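Local coordinates for putative sarcosine dimethylglycine methyltransferase (Galdieria sulphuraria, PDB 2O57), which probably methylates sarcosine and dimethylglycine, with S-adenosylmethionine as the likely methyl donor, at residues G48-K51 and Q56-I59; D158-S163 and K168-C173; L216-A221 and L226-T231. All blocks are in the same frame, centred on the assembly; numbering follows the deposited sequence.

Interaction 1 of 3, residues G48-K51 and Q56-I59; sequences GLYK and QDEI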
# COMPACT_ATOMS: atom_id res chain seq x y z
N GLY A 48 4.26 6.48 -10.83
CA GLY A 48 3.90 5.19 -11.37
C GLY A 48 4.24 4.00 -10.48
O GLY A 48 5.05 4.11 -9.56
N LEU A 49 3.62 2.87 -10.79
CA LEU A 49 4.01 1.57 -10.23
C LEU A 49 4.83 0.85 -11.34
O LEU A 49 4.29 0.48 -12.38
CB LEU A 49 2.77 0.77 -9.79
CG LEU A 49 1.88 1.32 -8.65
CD1 LEU A 49 0.67 0.34 -8.47
CD2 LEU A 49 2.72 1.48 -7.35
N TYR A 50 6.14 0.72 -11.12
CA TYR A 50 7.09 0.23 -12.15
C TYR A 50 7.42 -1.27 -12.05
O TYR A 50 7.50 -1.83 -10.96
CB TYR A 50 8.39 1.06 -12.15
CG TYR A 50 8.11 2.46 -12.65
CD1 TYR A 50 8.22 2.77 -14.02
CD2 TYR A 50 7.71 3.47 -11.76
CE1 TYR A 50 7.94 4.05 -14.52
CE2 TYR A 50 7.39 4.78 -12.25
CZ TYR A 50 7.52 5.06 -13.62
OH TYR A 50 7.20 6.32 -14.07
N LYS A 51 7.58 -1.91 -13.21
CA LYS A 51 7.88 -3.35 -13.29
C LYS A 51 9.37 -3.45 -13.61
O LYS A 51 9.83 -2.76 -14.51
CB LYS A 51 7.06 -3.96 -14.43
CG LYS A 51 7.33 -5.42 -14.73
CD LYS A 51 6.29 -5.93 -15.77
CE LYS A 51 6.61 -7.37 -16.24
NZ LYS A 51 5.52 -7.93 -17.16
N GLN A 56 13.46 -0.63 -18.81
CA GLN A 56 12.66 -1.11 -19.96
C GLN A 56 11.16 -0.77 -19.88
O GLN A 56 10.43 -0.90 -20.89
CB GLN A 56 12.77 -2.63 -20.11
CG GLN A 56 14.14 -3.16 -20.44
CD GLN A 56 14.68 -2.55 -21.70
OE1 GLN A 56 14.06 -2.63 -22.77
NE2 GLN A 56 15.81 -1.88 -21.59
N ASP A 57 10.70 -0.37 -18.70
CA ASP A 57 9.29 -0.08 -18.46
C ASP A 57 8.95 1.31 -19.00
O ASP A 57 9.83 2.12 -19.24
CB ASP A 57 8.99 -0.20 -16.96
CG ASP A 57 7.50 -0.43 -16.66
OD1 ASP A 57 6.74 -0.78 -17.57
OD2 ASP A 57 7.11 -0.28 -15.50
N GLU A 58 7.70 1.58 -19.27
CA GLU A 58 7.34 2.91 -19.75
C GLU A 58 6.56 3.66 -18.67
O GLU A 58 5.76 3.08 -17.92
CB GLU A 58 6.50 2.82 -21.04
CG GLU A 58 7.12 2.00 -22.20
CD GLU A 58 8.21 2.72 -22.95
OE1 GLU A 58 8.62 3.84 -22.52
OE2 GLU A 58 8.67 2.15 -23.99
N ILE A 59 6.78 4.98 -18.61
CA ILE A 59 6.12 5.84 -17.64
C ILE A 59 4.58 5.78 -17.81
O ILE A 59 3.86 5.67 -16.85
CB ILE A 59 6.67 7.28 -17.78
CG1 ILE A 59 8.15 7.30 -17.36
CG2 ILE A 59 5.78 8.30 -17.03
CD1 ILE A 59 8.83 8.66 -17.48

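Interaction 2 of 3, residues D158-S163 and K168-C173; sequences DAFLHS and KVFQEC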
# COMPACT_ATOMS: atom_id res chain seq x y z
N ASP A 158 -1.40 13.27 -6.13
CA ASP A 158 -0.17 14.10 -6.08
C ASP A 158 -0.45 15.60 -6.08
O ASP A 158 0.39 16.38 -6.49
CB ASP A 158 0.78 13.72 -7.24
CG ASP A 158 1.15 12.22 -7.23
OD1 ASP A 158 0.89 11.54 -6.20
OD2 ASP A 158 1.70 11.75 -8.24
N ALA A 159 -1.62 15.98 -5.61
CA ALA A 159 -2.01 17.40 -5.60
C ALA A 159 -1.78 18.11 -4.27
O ALA A 159 -1.59 19.34 -4.25
CB ALA A 159 -3.47 17.52 -5.99
N PHE A 160 -1.88 17.38 -3.16
CA PHE A 160 -1.82 18.00 -1.80
C PHE A 160 -0.41 18.53 -1.52
O PHE A 160 -0.24 19.47 -0.74
CB PHE A 160 -2.19 16.96 -0.72
CG PHE A 160 -3.69 16.67 -0.56
CD1 PHE A 160 -4.64 16.94 -1.56
CD2 PHE A 160 -4.14 16.12 0.64
CE1 PHE A 160 -6.00 16.63 -1.37
CE2 PHE A 160 -5.48 15.81 0.84
CZ PHE A 160 -6.43 16.08 -0.18
N LEU A 161 0.60 17.94 -2.19
CA LEU A 161 2.01 18.36 -2.07
C LEU A 161 2.18 19.89 -2.05
O LEU A 161 2.91 20.43 -1.22
CB LEU A 161 2.88 17.74 -3.20
CG LEU A 161 4.36 18.18 -3.33
CD1 LEU A 161 5.13 17.74 -2.12
CD2 LEU A 161 5.02 17.59 -4.56
N HIS A 162 1.50 20.57 -2.97
CA HIS A 162 1.68 22.00 -3.18
C HIS A 162 0.78 22.89 -2.32
O HIS A 162 0.98 24.12 -2.21
CB HIS A 162 1.46 22.30 -4.66
CG HIS A 162 2.30 21.45 -5.56
ND1 HIS A 162 3.67 21.56 -5.61
CD2 HIS A 162 1.96 20.47 -6.44
CE1 HIS A 162 4.15 20.69 -6.49
NE2 HIS A 162 3.13 20.02 -7.00
N SER A 163 -0.20 22.27 -1.68
CA SER A 163 -1.15 23.00 -0.89
C SER A 163 -0.53 23.43 0.43
O SER A 163 -0.02 22.60 1.19
CB SER A 163 -2.37 22.14 -0.62
OG SER A 163 -3.46 22.94 -0.30
N LYS A 168 -6.78 23.02 6.61
CA LYS A 168 -7.94 23.51 5.86
C LYS A 168 -8.36 22.59 4.69
O LYS A 168 -9.56 22.37 4.50
CB LYS A 168 -7.70 24.96 5.40
CG LYS A 168 -8.90 25.63 4.74
CD LYS A 168 -10.14 25.62 5.64
CE LYS A 168 -11.24 26.45 4.96
NZ LYS A 168 -12.50 26.37 5.74
N VAL A 169 -7.38 22.03 3.97
CA VAL A 169 -7.62 21.00 2.93
C VAL A 169 -8.44 19.84 3.49
O VAL A 169 -9.50 19.51 2.97
CB VAL A 169 -6.29 20.45 2.34
CG1 VAL A 169 -6.55 19.35 1.28
CG2 VAL A 169 -5.46 21.59 1.73
N PHE A 170 -7.97 19.26 4.57
CA PHE A 170 -8.69 18.14 5.17
C PHE A 170 -10.06 18.56 5.74
O PHE A 170 -10.99 17.79 5.67
CB PHE A 170 -7.81 17.41 6.22
CG PHE A 170 -6.84 16.44 5.60
CD1 PHE A 170 -7.27 15.14 5.22
CD2 PHE A 170 -5.51 16.79 5.41
CE1 PHE A 170 -6.37 14.24 4.61
CE2 PHE A 170 -4.60 15.91 4.85
CZ PHE A 170 -5.02 14.62 4.43
N GLN A 171 -10.18 19.79 6.26
CA GLN A 171 -11.49 20.26 6.75
C GLN A 171 -12.50 20.34 5.58
O GLN A 171 -13.69 20.00 5.75
CB GLN A 171 -11.36 21.64 7.45
CG GLN A 171 -10.73 21.55 8.85
CD GLN A 171 -10.45 22.90 9.44
OE1 GLN A 171 -10.22 23.87 8.72
NE2 GLN A 171 -10.45 22.98 10.76
N GLU A 172 -12.06 20.88 4.45
CA GLU A 172 -12.90 20.98 3.26
C GLU A 172 -13.25 19.60 2.71
O GLU A 172 -14.38 19.38 2.31
CB GLU A 172 -12.23 21.82 2.16
CG GLU A 172 -12.26 23.34 2.44
CD GLU A 172 -13.68 23.83 2.42
OE1 GLU A 172 -14.21 24.08 1.32
OE2 GLU A 172 -14.29 23.95 3.49
N CYS A 173 -12.27 18.69 2.68
CA CYS A 173 -12.54 17.31 2.23
C CYS A 173 -13.66 16.67 3.07
O CYS A 173 -14.62 16.10 2.52
CB CYS A 173 -11.28 16.44 2.22
SG CYS A 173 -10.08 16.89 0.91

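Interaction 3 of 3, residues L216-A221 and L226-T231; sequences LYRSLA and LVTLRT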
# COMPACT_ATOMS: atom_id res chain seq x y z
N LEU A 216 1.24 12.91 9.60
CA LEU A 216 0.54 14.21 9.66
C LEU A 216 -0.86 14.13 9.03
O LEU A 216 -1.84 14.58 9.62
CB LEU A 216 1.33 15.33 8.97
CG LEU A 216 0.65 16.71 8.86
CD1 LEU A 216 0.30 17.37 10.21
CD2 LEU A 216 1.60 17.63 8.04
N TYR A 217 -0.94 13.58 7.82
CA TYR A 217 -2.22 13.43 7.13
C TYR A 217 -3.23 12.63 7.97
O TYR A 217 -4.41 12.98 8.04
CB TYR A 217 -2.02 12.80 5.76
CG TYR A 217 -1.42 13.76 4.72
CD1 TYR A 217 -0.94 15.02 5.09
CD2 TYR A 217 -1.32 13.39 3.39
CE1 TYR A 217 -0.38 15.91 4.13
CE2 TYR A 217 -0.78 14.27 2.42
CZ TYR A 217 -0.30 15.52 2.81
OH TYR A 217 0.24 16.36 1.82
N ARG A 218 -2.77 11.56 8.62
CA ARG A 218 -3.65 10.75 9.47
C ARG A 218 -4.21 11.58 10.64
O ARG A 218 -5.41 11.50 10.97
CB ARG A 218 -2.91 9.53 9.99
CG ARG A 218 -3.72 8.63 10.96
CD ARG A 218 -2.95 7.28 11.20
NE ARG A 218 -1.74 7.55 11.97
CZ ARG A 218 -0.91 6.63 12.44
NH1 ARG A 218 -1.12 5.33 12.23
NH2 ARG A 218 0.14 7.01 13.15
N SER A 219 -3.33 12.37 11.27
CA SER A 219 -3.68 13.22 12.40
C SER A 219 -4.68 14.31 11.99
O SER A 219 -5.69 14.53 12.65
CB SER A 219 -2.42 13.90 12.96
OG SER A 219 -2.79 14.83 13.96
N LEU A 220 -4.38 15.00 10.90
CA LEU A 220 -5.29 16.03 10.35
C LEU A 220 -6.62 15.41 9.95
O LEU A 220 -7.67 15.93 10.31
CB LEU A 220 -4.66 16.76 9.15
CG LEU A 220 -3.40 17.61 9.41
CD1 LEU A 220 -2.84 18.14 8.07
CD2 LEU A 220 -3.73 18.78 10.36
N ALA A 221 -6.58 14.31 9.21
CA ALA A 221 -7.82 13.68 8.78
C ALA A 221 -8.67 13.31 10.03
O ALA A 221 -9.89 13.51 10.04
CB ALA A 221 -7.53 12.44 7.97
N LEU A 226 -12.30 12.06 9.75
CA LEU A 226 -11.95 11.07 8.73
C LEU A 226 -11.03 10.02 9.30
O LEU A 226 -9.86 10.31 9.64
CB LEU A 226 -11.28 11.70 7.50
CG LEU A 226 -11.98 12.86 6.81
CD1 LEU A 226 -11.09 13.49 5.72
CD2 LEU A 226 -13.26 12.36 6.21
N VAL A 227 -11.53 8.80 9.37
CA VAL A 227 -10.73 7.66 9.83
C VAL A 227 -9.85 7.13 8.69
O VAL A 227 -10.28 7.12 7.52
CB VAL A 227 -11.63 6.56 10.45
CG1 VAL A 227 -12.47 5.89 9.39
CG2 VAL A 227 -10.79 5.53 11.21
N THR A 228 -8.63 6.73 9.03
CA THR A 228 -7.69 6.21 8.06
C THR A 228 -7.94 4.70 7.96
O THR A 228 -7.82 3.95 8.95
CB THR A 228 -6.24 6.49 8.46
OG1 THR A 228 -6.01 7.90 8.46
CG2 THR A 228 -5.31 5.85 7.44
N LEU A 229 -8.37 4.28 6.78
CA LEU A 229 -8.67 2.87 6.48
C LEU A 229 -7.43 2.07 6.18
O LEU A 229 -7.30 0.93 6.64
CB LEU A 229 -9.58 2.77 5.27
CG LEU A 229 -10.98 3.39 5.33
CD1 LEU A 229 -11.78 3.08 4.03
CD2 LEU A 229 -11.77 2.89 6.55
N ARG A 230 -6.51 2.66 5.42
CA ARG A 230 -5.26 2.01 5.01
C ARG A 230 -4.26 3.04 4.49
O ARG A 230 -4.66 4.11 3.99
CB ARG A 230 -5.54 0.95 3.95
CG ARG A 230 -6.20 1.47 2.65
CD ARG A 230 -6.68 0.34 1.75
NE ARG A 230 -8.02 -0.11 2.14
CZ ARG A 230 -8.99 -0.46 1.29
NH1 ARG A 230 -8.80 -0.47 -0.03
NH2 ARG A 230 -10.17 -0.82 1.77
N THR A 231 -2.97 2.71 4.58
CA THR A 231 -1.89 3.53 4.05
C THR A 231 -0.82 2.70 3.34
O THR A 231 -0.69 1.46 3.56
CB THR A 231 -1.24 4.42 5.14
OG1 THR A 231 -0.56 3.62 6.11
CG2 THR A 231 -2.27 5.27 5.87
O HOH W 1 -7.30 9.53 10.25

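Interaction 1 of 3, residues G48-K51 and Q56-I59
Lys51 and Asp57, whose CA atoms stand 6.3 Å apart, are joined by a hydrogen bond from the backbone to a carboxylate. Lys51 N donates to Asp57 OD2 over 2.8 Å, and at 171° the N-H points almost straight at the oxygen. The nitrogen nevertheless lies above the carboxylate plane, 48° out of it. Asp57 reaches this position because its CG is anti to the backbone N, which swings the carboxylate across the gap between the two segments. The same OD2 forms a salt bridge with Arg65, and the guanidinium of Arg65 also holds Leu49 O, so one arginine ties both sides of the contact to helix 59-76. An asparagine in place of Asp57 would probably cost Arg65 this charged mate and, if its amide NH2 took the place of OD2, set two donors against each other at Lys51 N.

Segments 48-51 and 56-59 belong to the loop between helix 27-40 and helix 59-76, the second segment running into helix 59-76 at Ile59, with Glu58 at its N-cap position. The contact thus fastens the loop onto the start of that helix, while Leu49 and Lys51 pack on Met76 of the second subunit.

Van der Waals packing centres on Tyr50. Its backbone CA lies 3.4 Å from Asp57 OD2, and its ring carbon CD1 lies 3.6 Å from the same oxygen; ring and carboxylate planes are almost perpendicular, at 87°. Further along the ring, Tyr50 CE1 passes Ile59 CG1 at 4.3 Å. The phenol oxygen lies against the branched carbons of Ile59, with Tyr50 OH 3.6 Å from Ile59 CG1, while its polar partner is His241 ND1 on helix 235-251.

Interaction 2 of 3, residues D158-S163 and K168-C173
Ser163 and Val169 mark the closest backbone approach, CA to CA 7.8 Å, between a turn in which residues 159-162 have helical torsions without the regular bonds and a true helix covering 168-173. This is the strand-loop-helix passage of a Rossmann-like methyltransferase fold: the chain leaves strand 151-157 through the loop and enters helix 166-176, which packs beside the sheet. Within the turn, Ser163 N donates to Phe160 O at 3.0 Å, a bond that closes the turn from Phe160 to Ser163.

Apolar side chains carry the contact, and the Phe160 ring is its centre. Val169 CG1 sits over one face of that ring, 3.7 Å from the centroid and only 16° off the normal, a CH-pi contact; its nearest ring atom is Phe160 CZ. The position follows from the valine torsion: with CG1 anti to the backbone N (chi1 178°), one methyl faces the ring while the other turns to Ser163, where Val169 CG2 lies 3.2 Å from Ser163 OG, a tight approach.

Phe170 receives the edge of Phe160 on its face. The planes stand 89° apart and the centroids 5.5 Å, a T-shaped pair in which Phe160 CE2 comes to 3.8 Å from Phe170 CZ. Val169 thus lies over one face of the Phe160 ring and Phe170 at its edge, which together probably limit rotation of the ring. Outside the two segments, Leu89 of strand 85-89 touches both Phe160 and Cys173, and Met183 of strand 181-190 touches Phe170 and Cys173, so the cluster packs against the sheet. A further partner is a sulfur-aromatic one, with Cys173 SG approaching the ring obliquely, 3.9 Å from Phe160 CZ.

Interaction 3 of 3, residues L216-A221 and L226-T231
Between Ala221 and Leu226 the flat group that matters is the Ala221 carbonyl, which Leu226 N approaches from above the carbonyl plane, 40° out of it, rather than along a lone pair. The hydrogen bond from Leu226 N to Ala221 O is 2.8 Å long, with an N-H...O angle of 154°. Beside it the two side chains begin to pack, Ala221 CB lying 3.9 Å from Leu226 CB. The other flat group, the guanidinium of Arg218, extends past the contact to a salt bridge with Glu191 of the second subunit; here the arginine contributes its aliphatic part, Arg218 CG meeting Thr228 OG1 at 3.5 Å.

A bridging water links the two segments. The water oxygen donates to Arg218 O at 2.8 Å and to Leu226 O at 2.7 Å, and accepts from Thr228 OG1. Thr228 can serve it because OG1 is anti to the carbonyl carbon (chi1 -64°), facing the helix.

Further along the strand, Leu229 and Arg230 both face Leu290 in a classic beta bulge, and Thr231 pairs antiparallel with a strand of the second subunit. Helix 214-223 leads directly into strand 226-233 and packs on strands 181-190 and 284-293. Strand 226-233, outermost within the chain, is antiparallel to 284-293, in the strand order 3-2-1-4-5-7-6 characteristic of class I methyltransferases.

Interactions 2 and 3 form one continuous packing unit, their centres 13 Å apart. Tyr217 of helix 214-223 joins them: its ring pairs edge-to-face with Phe170, Phe170 CZ lying 3.7 Å from Tyr217 CG, and Phe160 CB lies 3.6 Å from Tyr217 OH, which is itself hydrogen-bonded to Asp187. Interaction 1 stands apart, its centre 27 Å from that of interaction 2 and 28 Å from that of interaction 3, without touching either. Interactions 1 and 3 share the second subunit as a neighbour. Phe160 lies near, without touching, Gly90, Gly92 and Gly95, which fit a GxGxxG pattern of the Rossmann type and probably form the cofactor-binding turn.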